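Local coordinates for protein pyocin-S2 (Pseudomonas aeruginosa, PDB 5ODW) that kills sensitive cells by breaking down their chromosomal DNA, with this chain forming the N-terminal, probably receptor-binding, part of the nuclease bacteriocin, at residues C[26-31]-C[155-160]; C[49-54]-C[140-145]. All blocks are in the same frame, centred on the assembly; numbering follows the deposited sequence.

Interaction 1: residues C[26-31]-C[155-160]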
loop_
_atom_site.group_PDB
_atom_site.type_symbol
_atom_site.label_atom_id
_atom_site.label_comp_id
_atom_site.label_asym_id
_atom_site.label_seq_id
_atom_site.Cartn_x
_atom_site.Cartn_y
_atom_site.Cartn_z
ATOM N N TYR C 26 30.806 -17.104 20.703
ATOM C CA TYR C 26 29.525 -16.395 20.756
ATOM C C TYR C 26 28.413 -17.431 20.919
ATOM O O TYR C 26 28.262 -18.303 20.056
ATOM C CB TYR C 26 29.258 -15.494 19.521
ATOM C CG TYR C 26 27.964 -14.712 19.656
ATOM C CD1 TYR C 26 27.888 -13.589 20.476
ATOM C CD2 TYR C 26 26.794 -15.149 19.042
ATOM C CE1 TYR C 26 26.687 -12.904 20.661
ATOM C CE2 TYR C 26 25.584 -14.475 19.225
ATOM C CZ TYR C 26 25.537 -13.348 20.033
ATOM O OH TYR C 26 24.356 -12.665 20.219
ATOM N N ILE C 27 27.637 -17.314 21.993
ATOM C CA ILE C 27 26.525 -18.222 22.244
ATOM C C ILE C 27 25.220 -17.455 22.070
ATOM O O ILE C 27 25.019 -16.418 22.699
ATOM C CB ILE C 27 26.567 -18.803 23.669
ATOM C CG1 ILE C 27 27.979 -19.265 24.022
ATOM C CG2 ILE C 27 25.571 -19.944 23.809
ATOM C CD1 ILE C 27 28.942 -18.129 24.284
ATOM N N PRO C 28 24.328 -17.967 21.214
ATOM C CA PRO C 28 23.048 -17.332 20.930
ATOM C C PRO C 28 21.869 -18.277 21.118
ATOM O O PRO C 28 22.041 -19.495 21.069
ATOM C CB PRO C 28 23.180 -17.031 19.442
ATOM C CG PRO C 28 24.029 -18.162 18.919
ATOM C CD PRO C 28 24.723 -18.825 20.089
ATOM N N ALA C 29 20.688 -17.714 21.354
ATOM C CA ALA C 29 19.470 -18.503 21.520
ATOM C C ALA C 29 19.063 -19.132 20.193
ATOM O O ALA C 29 19.222 -18.512 19.144
ATOM C CB ALA C 29 18.348 -17.628 22.052
ATOM N N ARG C 30 18.537 -20.353 20.229
ATOM C CA ARG C 30 18.122 -21.008 18.998
ATOM C C ARG C 30 16.914 -20.301 18.399
ATOM O O ARG C 30 16.111 -19.712 19.116
ATOM C CB ARG C 30 17.817 -22.490 19.226
ATOM C CG ARG C 30 19.049 -23.378 19.298
ATOM C CD ARG C 30 18.692 -24.852 19.144
ATOM N NE ARG C 30 17.878 -25.349 20.250
ATOM C CZ ARG C 30 18.370 -25.767 21.411
ATOM N NH1 ARG C 30 19.679 -25.750 21.625
ATOM N NH2 ARG C 30 17.555 -26.201 22.360
ATOM N N SER C 31 16.772 -20.368 17.077
ATOM C CA SER C 31 15.644 -19.734 16.388
ATOM C C SER C 31 14.995 -20.586 15.289
ATOM O O SER C 31 15.674 -21.347 14.604
ATOM C CB SER C 31 16.079 -18.392 15.793
ATOM O OG SER C 31 15.246 -18.025 14.706
ATOM N N PHE C 155 20.583 -11.847 12.199
ATOM C CA PHE C 155 21.712 -11.138 11.594
ATOM C C PHE C 155 22.796 -10.890 12.606
ATOM O O PHE C 155 23.965 -11.205 12.334
ATOM C CB PHE C 155 21.258 -9.800 10.970
ATOM C CG PHE C 155 20.211 -9.993 9.912
ATOM C CD1 PHE C 155 20.550 -10.508 8.659
ATOM C CD2 PHE C 155 18.874 -9.724 10.179
ATOM C CE1 PHE C 155 19.571 -10.729 7.685
ATOM C CE2 PHE C 155 17.896 -9.937 9.201
ATOM C CZ PHE C 155 18.253 -10.432 7.959
ATOM N N LEU C 156 22.399 -10.328 13.776
ATOM C CA LEU C 156 23.259 -10.003 14.895
ATOM C C LEU C 156 23.986 -11.248 15.407
ATOM O O LEU C 156 25.201 -11.182 15.599
ATOM C CB LEU C 156 22.422 -9.320 15.992
ATOM C CG LEU C 156 23.110 -8.945 17.311
ATOM C CD1 LEU C 156 24.218 -7.911 17.110
ATOM C CD2 LEU C 156 22.097 -8.429 18.290
ATOM N N ASP C 157 23.263 -12.383 15.578
ATOM C CA ASP C 157 23.846 -13.633 16.051
ATOM C C ASP C 157 24.868 -14.170 15.061
ATOM O O ASP C 157 25.951 -14.590 15.474
ATOM C CB ASP C 157 22.757 -14.670 16.365
ATOM C CG ASP C 157 22.067 -14.490 17.720
ATOM O OD1 ASP C 157 22.536 -13.642 18.521
ATOM O OD2 ASP C 157 21.069 -15.225 17.993
ATOM N N ARG C 158 24.554 -14.087 13.751
ATOM C CA ARG C 158 25.455 -14.526 12.684
ATOM C C ARG C 158 26.721 -13.670 12.617
ATOM O O ARG C 158 27.807 -14.233 12.574
ATOM C CB ARG C 158 24.733 -14.608 11.322
ATOM C CG ARG C 158 25.567 -15.289 10.231
ATOM C CD ARG C 158 25.102 -16.692 9.860
ATOM N NE ARG C 158 25.590 -17.077 8.527
ATOM C CZ ARG C 158 26.584 -17.930 8.302
ATOM N NH1 ARG C 158 27.187 -18.540 9.317
ATOM N NH2 ARG C 158 26.972 -18.196 7.060
ATOM N N HIS C 159 26.585 -12.323 12.620
ATOM C CA HIS C 159 27.731 -11.402 12.560
ATOM C C HIS C 159 28.676 -11.584 13.746
ATOM O O HIS C 159 29.888 -11.518 13.559
ATOM C CB HIS C 159 27.290 -9.931 12.447
ATOM C CG HIS C 159 26.981 -9.476 11.053
ATOM N ND1 HIS C 159 27.795 -8.575 10.389
ATOM C CD2 HIS C 159 25.917 -9.754 10.267
ATOM C CE1 HIS C 159 27.220 -8.362 9.216
ATOM N NE2 HIS C 159 26.089 -9.043 9.099
ATOM N N MET C 160 28.128 -11.836 14.954
ATOM C CA MET C 160 28.933 -12.013 16.170
ATOM C C MET C 160 29.630 -13.385 16.185
ATOM O O MET C 160 30.833 -13.435 16.441
ATOM C CB MET C 160 28.137 -11.711 17.462
ATOM C CG MET C 160 27.571 -10.255 17.584
ATOM S SD MET C 160 28.639 -8.777 17.418
ATOM C CE MET C 160 28.549 -8.472 15.715
#
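Where the chain leaves the small antiparallel pair of strands 12-14 and 24-26, it runs as an irregular segment along the first turns of the long helix 153-204, and Tyr-26 packs there against Asp-157 and Met-160. Tyr-26 supplies most of the loop's side of the contact. Its CG stands anti to the backbone N (chi1 -176°), which lays the ring along the helix surface with its hydroxyl end reaching Asp-157. Tyr-26 OH donates to Asp-157 OD1 at 2.7 Å, meeting the oxygen nearly in line with its CG-OD1 bond; this bond would favour the charged form of the carboxylate. The carboxylate lies at the edge of the ring, and the two planes are turned 54° apart. Over one face of the same ring sits Met-160 CB, 3.6 Å from the ring centroid and 13° off the normal, a CH-pi contact made by the base of the methionine. Beyond CB the methionine folds back and carries its sulfur and methyl away from the loop. Pro-28 adds a smaller contact: its CB lies against the carboxylate, 3.1 Å from Asp-157 OD2, so that one aspartate has a polar partner on OD1 and an apolar neighbour beside OD2. Both segments also approach the bound protein: Arg-30 O hydrogen-bonds a polar side chain of that other chain, and Arg-158 NH2 bonds its backbone. Within the domain, Tyr-26 also touches Leu-57 of helix 47-70, while Met-160 continues inward to Tyr-54 of that helix. The segment thus lies over a place where helices 47-70 and 153-204 pack together, starting from the last residue of strand 24-26.

Interaction 2: residues C[49-54]-C[140-145]; sequences TGMQEY and MYQSQL
Tyr-141 projects from helix 133-148 toward helix 47-70 and is met there by Gly-50, Met-51 and Tyr-54. Chi1 of 174° turns the Tyr-141 ring away from its own backbone N and across to the other, nearly antiparallel helix; the axes of segments 49-54 and 140-145 come within 10.7 Å. The side chains of Tyr-54 and Tyr-141 run antiparallel, overlapping in part: Tyr-54 CD2 lies over one face of the Tyr-141 ring, 3.5 Å from Tyr-141 CD2, but the planes are 33° apart and the pair is oblique. Leu-145 CG, one turn further along the tyrosine's own helix, lies over the rim of the opposite face. Met-51 instead comes to the ring edge, its bent chain placing SD 3.7 Å from Tyr-141 CD2 in a Met-aromatic contact. Met-51 SD also rests against Gln-142 CB at 3.7 Å. At the far end of the ring, Tyr-141 OH donates to Gly-50 O at 2.7 Å, from 47° above the carbonyl plane, while the helical bond from Tyr-54 N reaches that oxygen from the other face. One buried carbonyl therefore serves both helices, giving this largely apolar, aromatic interface a polar link that fixes where the tyrosine hydroxyl ends.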
loop_
_atom_site.group_PDB
_atom_site.type_symbol
_atom_site.label_atom_id
_atom_site.label_comp_id
_atom_site.label_asym_id
_atom_site.label_seq_id
_atom_site.Cartn_x
_atom_site.Cartn_y
_atom_site.Cartn_z
ATOM N N THR C 49 17.070 -0.224 17.225
ATOM C CA THR C 49 17.431 -1.152 18.310
ATOM C C THR C 49 18.448 -2.207 17.826
ATOM O O THR C 49 19.294 -2.631 18.611
ATOM C CB THR C 49 16.189 -1.755 19.000
ATOM O OG1 THR C 49 15.450 -2.525 18.062
ATOM C CG2 THR C 49 15.279 -0.695 19.624
ATOM N N GLY C 50 18.400 -2.551 16.537
ATOM C CA GLY C 50 19.341 -3.483 15.923
ATOM C C GLY C 50 20.758 -2.950 15.904
ATOM O O GLY C 50 21.713 -3.674 16.209
ATOM N N MET C 51 20.879 -1.659 15.568
ATOM C CA MET C 51 22.138 -0.929 15.516
ATOM C C MET C 51 22.704 -0.733 16.923
ATOM O O MET C 51 23.913 -0.905 17.126
ATOM C CB MET C 51 21.958 0.403 14.765
ATOM C CG MET C 51 21.822 0.252 13.219
ATOM S SD MET C 51 22.806 -1.032 12.343
ATOM C CE MET C 51 24.462 -0.368 12.493
ATOM N N GLN C 52 21.797 -0.433 17.900
ATOM C CA GLN C 52 22.025 -0.257 19.343
ATOM C C GLN C 52 22.545 -1.573 19.957
ATOM O O GLN C 52 23.473 -1.532 20.766
ATOM C CB GLN C 52 20.703 0.155 20.016
ATOM C CG GLN C 52 20.775 0.479 21.506
ATOM C CD GLN C 52 19.408 0.375 22.163
ATOM O OE1 GLN C 52 18.448 1.079 21.792
ATOM N NE2 GLN C 52 19.285 -0.515 23.153
ATOM N N GLU C 53 21.949 -2.730 19.583
ATOM C CA GLU C 53 22.342 -4.052 20.086
ATOM C C GLU C 53 23.683 -4.495 19.512
ATOM O O GLU C 53 24.447 -5.180 20.203
ATOM C CB GLU C 53 21.255 -5.111 19.823
ATOM C CG GLU C 53 19.993 -4.976 20.667
ATOM C CD GLU C 53 20.222 -4.881 22.161
ATOM O OE1 GLU C 53 20.721 -5.867 22.753
ATOM O OE2 GLU C 53 19.922 -3.809 22.738
ATOM N N TYR C 54 23.968 -4.092 18.250
ATOM C CA TYR C 54 25.211 -4.382 17.538
ATOM C C TYR C 54 26.364 -3.676 18.214
ATOM O O TYR C 54 27.362 -4.313 18.527
ATOM C CB TYR C 54 25.117 -3.951 16.064
ATOM C CG TYR C 54 26.357 -4.290 15.257
ATOM C CD1 TYR C 54 27.458 -3.438 15.246
ATOM C CD2 TYR C 54 26.431 -5.467 14.513
ATOM C CE1 TYR C 54 28.615 -3.763 14.550
ATOM C CE2 TYR C 54 27.573 -5.788 13.786
ATOM C CZ TYR C 54 28.664 -4.935 13.813
ATOM O OH TYR C 54 29.795 -5.232 13.103
ATOM N N MET C 140 27.679 -3.943 6.437
ATOM C CA MET C 140 26.963 -5.114 5.900
ATOM C C MET C 140 25.673 -5.409 6.686
ATOM O O MET C 140 24.631 -5.657 6.077
ATOM C CB MET C 140 27.896 -6.337 5.940
ATOM C CG MET C 140 27.336 -7.571 5.279
ATOM S SD MET C 140 28.280 -9.051 5.698
ATOM C CE MET C 140 27.127 -10.315 5.183
ATOM N N TYR C 141 25.767 -5.395 8.037
ATOM C CA TYR C 141 24.677 -5.636 8.985
ATOM C C TYR C 141 23.538 -4.644 8.778
ATOM O O TYR C 141 22.385 -5.051 8.623
ATOM C CB TYR C 141 25.220 -5.585 10.428
ATOM C CG TYR C 141 24.198 -5.685 11.547
ATOM C CD1 TYR C 141 23.695 -6.919 11.951
ATOM C CD2 TYR C 141 23.835 -4.561 12.287
ATOM C CE1 TYR C 141 22.806 -7.023 13.023
ATOM C CE2 TYR C 141 22.954 -4.654 13.361
ATOM C CZ TYR C 141 22.449 -5.889 13.733
ATOM O OH TYR C 141 21.589 -5.984 14.802
ATOM N N GLN C 142 23.868 -3.354 8.745
ATOM C CA GLN C 142 22.899 -2.283 8.557
ATOM C C GLN C 142 22.211 -2.408 7.201
ATOM O O GLN C 142 21.012 -2.172 7.131
ATOM C CB GLN C 142 23.562 -0.911 8.727
ATOM C CG GLN C 142 22.563 0.231 8.860
ATOM C CD GLN C 142 23.184 1.583 8.692
ATOM O OE1 GLN C 142 23.120 2.435 9.581
ATOM N NE2 GLN C 142 23.799 1.813 7.545
ATOM N N SER C 143 22.952 -2.828 6.146
ATOM C CA SER C 143 22.432 -3.047 4.794
ATOM C C SER C 143 21.436 -4.197 4.801
ATOM O O SER C 143 20.394 -4.097 4.152
ATOM C CB SER C 143 23.561 -3.372 3.835
ATOM O OG SER C 143 24.528 -2.340 3.860
ATOM N N GLN C 144 21.740 -5.275 5.558
ATOM C CA GLN C 144 20.877 -6.445 5.719
ATOM C C GLN C 144 19.588 -6.088 6.447
ATOM O O GLN C 144 18.535 -6.542 6.019
ATOM C CB GLN C 144 21.611 -7.571 6.440
ATOM C CG GLN C 144 22.555 -8.311 5.526
ATOM C CD GLN C 144 23.413 -9.298 6.244
ATOM O OE1 GLN C 144 24.133 -8.956 7.176
ATOM N NE2 GLN C 144 23.392 -10.542 5.783
ATOM N N LEU C 145 19.657 -5.238 7.502
ATOM C CA LEU C 145 18.470 -4.775 8.250
ATOM C C LEU C 145 17.548 -3.933 7.360
ATOM O O LEU C 145 16.334 -4.154 7.350
ATOM C CB LEU C 145 18.852 -3.980 9.526
ATOM C CG LEU C 145 19.543 -4.718 10.710
ATOM C CD1 LEU C 145 19.548 -3.860 11.933
ATOM C CD2 LEU C 145 18.866 -6.032 11.053
#

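In the fold
Interaction 1 is a surface contact of a strand end and the loop after it with a helix, whereas interaction 2 is a buried helix-helix contact; their centres lie about 13 Å apart, and along the chain 49-54 and 140-145 are nested between the segments of interaction 1. Each uses a tyrosine hydroxyl as donor, but the acceptor is a charged carboxylate at the surface and a main-chain carbonyl inside. The two meet through helix 153-204: Met-160 CE packs on Tyr-54, Leu-156 on Tyr-141, the His-159 and Tyr-141 rings meet edge-to-face, and His-159 probably hydrogen-bonds Gln-144. Helices 47-70, 133-148 and 153-204 therefore form one packed unit, with segment 26-31 lying on its outside.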